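Local coordinates for macrodomain protein (Streptomyces coelicolor, PDB 5E3B) that probably removes ADP-ribose from modified thymidine in DNA by hydrolysis, at residues V27-S35 / F56-W64. Numbering follows the deposited sequence. Where two conformers were deposited one is given.
Sequences VRGDATAPS and FVLAVSRRW
The type I beta turn Asp30 to Ala33, with an Asx turn at its start, packs against helix 56-63, with Arg63 making the polar link: a worked example of a loop tied to a neighbouring helix. Asp30 has two modelled conformers, and its contacts here are those of one. In this conformer OD1 accepts a hydrogen bond from the backbone N-H of Thr32 at 3.0 Å, which makes the Asx turn. Arg63 reaches across with its chain bent at chi3 (-74°) and offers one edge of the guanidinium to two acceptors: NE hydrogen-bonds to Thr32 OG1 at 2.9 Å, nearly straight at 166°, and NH2 forms a salt bridge with Asp30 OD2 at 3.2 Å, meeting it from above the carboxylate plane. The methyl of Ala33 rests over one guanidinium face. A water donates to Asp30 OD2 and to Ala59 O. Thr32 CG2 packs 3.6 Å from Phe56 CZ, which also touches Ala31 CB at 3.9 Å, while Trp64 CH2 approaches Thr32 O at 3.3 Å and its NE1 hydrogen-bonds to Glu94. Ala31 touches Tyr175 of strand 172-176, and Phe56 touches Ile42 and meets the His44 ring on strand 40-47, as in the macrodomain alpha/beta fold, whose helices pack on a mixed sheet.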
# COMPACT_ATOMS: atom_id res chain seq x y z
N VAL A 27 -14.85 -0.77 -5.25
CA VAL A 27 -15.86 -0.25 -4.35
C VAL A 27 -15.58 1.17 -3.97
O VAL A 27 -14.47 1.69 -4.03
CB VAL A 27 -16.03 -1.11 -3.09
CG1 VAL A 27 -16.29 -2.54 -3.36
CG2 VAL A 27 -14.80 -0.89 -2.25
N ARG A 28 -16.66 1.88 -3.63
CA ARG A 28 -16.56 3.18 -3.10
C ARG A 28 -16.58 3.02 -1.56
O ARG A 28 -17.45 2.35 -1.00
CB ARG A 28 -17.71 4.05 -3.60
CG ARG A 28 -17.70 5.35 -2.91
CD ARG A 28 -18.10 6.48 -3.77
NE ARG A 28 -18.28 7.63 -2.92
CZ ARG A 28 -18.95 8.73 -3.23
NH1 ARG A 28 -19.53 8.86 -4.41
NH2 ARG A 28 -19.05 9.71 -2.33
N GLY A 29 -15.53 3.53 -0.96
CA GLY A 29 -15.32 3.33 0.47
C GLY A 29 -13.98 3.81 0.96
O GLY A 29 -13.13 4.28 0.25
N ASP A 30 -13.87 3.68 2.29
CA ASP A 30 -12.58 4.03 2.98
C ASP A 30 -11.85 2.66 3.12
O ASP A 30 -12.27 1.72 3.78
CB ASP A 30 -12.76 4.84 4.33
CG ASP A 30 -11.47 5.03 5.17
OD1 ASP A 30 -10.34 4.80 4.78
OD2 ASP A 30 -11.60 5.47 6.33
N ALA A 31 -10.75 2.60 2.34
CA ALA A 31 -9.84 1.42 2.36
C ALA A 31 -9.28 1.10 3.74
O ALA A 31 -8.82 -0.01 3.92
CB ALA A 31 -8.71 1.60 1.40
N THR A 32 -9.31 2.02 4.68
CA THR A 32 -8.87 1.73 6.07
C THR A 32 -9.86 1.02 6.87
O THR A 32 -9.57 0.64 8.01
CB THR A 32 -8.36 3.01 6.78
OG1 THR A 32 -9.46 3.88 7.12
CG2 THR A 32 -7.32 3.70 5.97
N ALA A 33 -11.05 0.76 6.33
CA ALA A 33 -12.00 -0.03 7.01
C ALA A 33 -12.59 -1.15 6.19
O ALA A 33 -13.78 -1.18 5.99
CB ALA A 33 -13.11 0.88 7.53
N PRO A 34 -11.78 -2.10 5.75
CA PRO A 34 -12.33 -3.24 4.97
C PRO A 34 -13.27 -4.05 5.83
O PRO A 34 -12.98 -4.21 7.02
CB PRO A 34 -11.09 -4.07 4.59
CG PRO A 34 -9.92 -3.36 5.09
CD PRO A 34 -10.33 -2.25 5.99
N SER A 35 -14.32 -4.58 5.22
CA SER A 35 -15.38 -5.27 5.98
C SER A 35 -15.47 -6.72 5.58
O SER A 35 -16.55 -7.25 5.30
CB SER A 35 -16.71 -4.59 5.73
OG SER A 35 -16.98 -4.62 4.34
N PHE A 56 -3.95 9.89 1.17
CA PHE A 56 -4.38 8.70 1.88
C PHE A 56 -3.65 8.52 3.25
O PHE A 56 -4.25 7.98 4.17
CB PHE A 56 -4.13 7.45 1.05
CG PHE A 56 -4.71 6.23 1.64
CD1 PHE A 56 -6.09 6.01 1.70
CD2 PHE A 56 -3.89 5.22 2.09
CE1 PHE A 56 -6.61 4.86 2.21
CE2 PHE A 56 -4.41 4.10 2.67
CZ PHE A 56 -5.77 3.86 2.70
N VAL A 57 -2.38 8.98 3.31
CA VAL A 57 -1.61 8.86 4.57
C VAL A 57 -2.38 9.56 5.69
O VAL A 57 -2.38 9.02 6.82
CB VAL A 57 -0.22 9.44 4.47
CG1 VAL A 57 0.75 8.53 3.72
CG2 VAL A 57 -0.18 10.84 3.88
N LEU A 58 -3.18 10.59 5.36
CA LEU A 58 -3.98 11.23 6.42
C LEU A 58 -5.16 10.43 6.85
O LEU A 58 -5.53 10.41 8.08
CB LEU A 58 -4.36 12.64 6.04
CG LEU A 58 -3.21 13.62 5.92
CD1 LEU A 58 -3.78 14.96 5.60
CD2 LEU A 58 -2.23 13.68 7.08
N ALA A 59 -5.74 9.65 5.92
CA ALA A 59 -6.81 8.75 6.22
C ALA A 59 -6.31 7.61 7.15
O ALA A 59 -6.94 7.23 8.11
CB ALA A 59 -7.43 8.10 4.99
N VAL A 60 -5.09 7.15 6.87
CA VAL A 60 -4.48 6.13 7.75
C VAL A 60 -4.29 6.69 9.19
O VAL A 60 -4.70 6.01 10.13
CB VAL A 60 -3.15 5.61 7.13
CG1 VAL A 60 -2.41 4.69 8.06
CG2 VAL A 60 -3.46 4.95 5.82
N SER A 61 -3.73 7.87 9.27
CA SER A 61 -3.47 8.48 10.63
C SER A 61 -4.76 8.87 11.34
O SER A 61 -4.80 8.88 12.58
CB SER A 61 -2.46 9.58 10.53
OG SER A 61 -1.19 9.12 10.17
N ARG A 62 -5.82 9.12 10.58
CA ARG A 62 -7.15 9.25 11.21
C ARG A 62 -7.65 8.05 11.85
O ARG A 62 -8.52 8.22 12.76
CB ARG A 62 -8.18 9.85 10.30
CG ARG A 62 -7.94 11.33 10.08
CD ARG A 62 -9.09 11.95 9.30
NE ARG A 62 -9.09 11.61 7.85
CZ ARG A 62 -8.42 12.28 6.90
NH1 ARG A 62 -7.65 13.34 7.17
NH2 ARG A 62 -8.51 11.89 5.65
N ARG A 63 -7.13 6.86 11.55
CA ARG A 63 -7.58 5.67 12.20
C ARG A 63 -6.61 5.02 13.21
O ARG A 63 -7.03 4.46 14.25
CB ARG A 63 -7.92 4.60 11.18
CG ARG A 63 -8.84 3.54 11.65
CD ARG A 63 -9.43 2.69 10.53
NE ARG A 63 -10.47 3.36 9.75
CZ ARG A 63 -11.72 3.59 10.09
NH1 ARG A 63 -12.23 3.29 11.27
NH2 ARG A 63 -12.46 4.26 9.20
N TRP A 64 -5.31 5.13 12.90
CA TRP A 64 -4.27 4.46 13.74
C TRP A 64 -3.06 5.30 13.69
O TRP A 64 -2.67 5.82 12.64
CB TRP A 64 -3.87 3.12 13.22
CG TRP A 64 -4.96 2.11 12.95
CD1 TRP A 64 -5.72 1.39 13.85
CD2 TRP A 64 -5.40 1.71 11.66
NE1 TRP A 64 -6.59 0.58 13.18
CE2 TRP A 64 -6.39 0.73 11.84
CE3 TRP A 64 -5.02 2.06 10.34
CZ2 TRP A 64 -7.04 0.10 10.76
CZ3 TRP A 64 -5.69 1.44 9.27
CH2 TRP A 64 -6.63 0.49 9.49
O HOH W 1 -9.75 6.84 8.11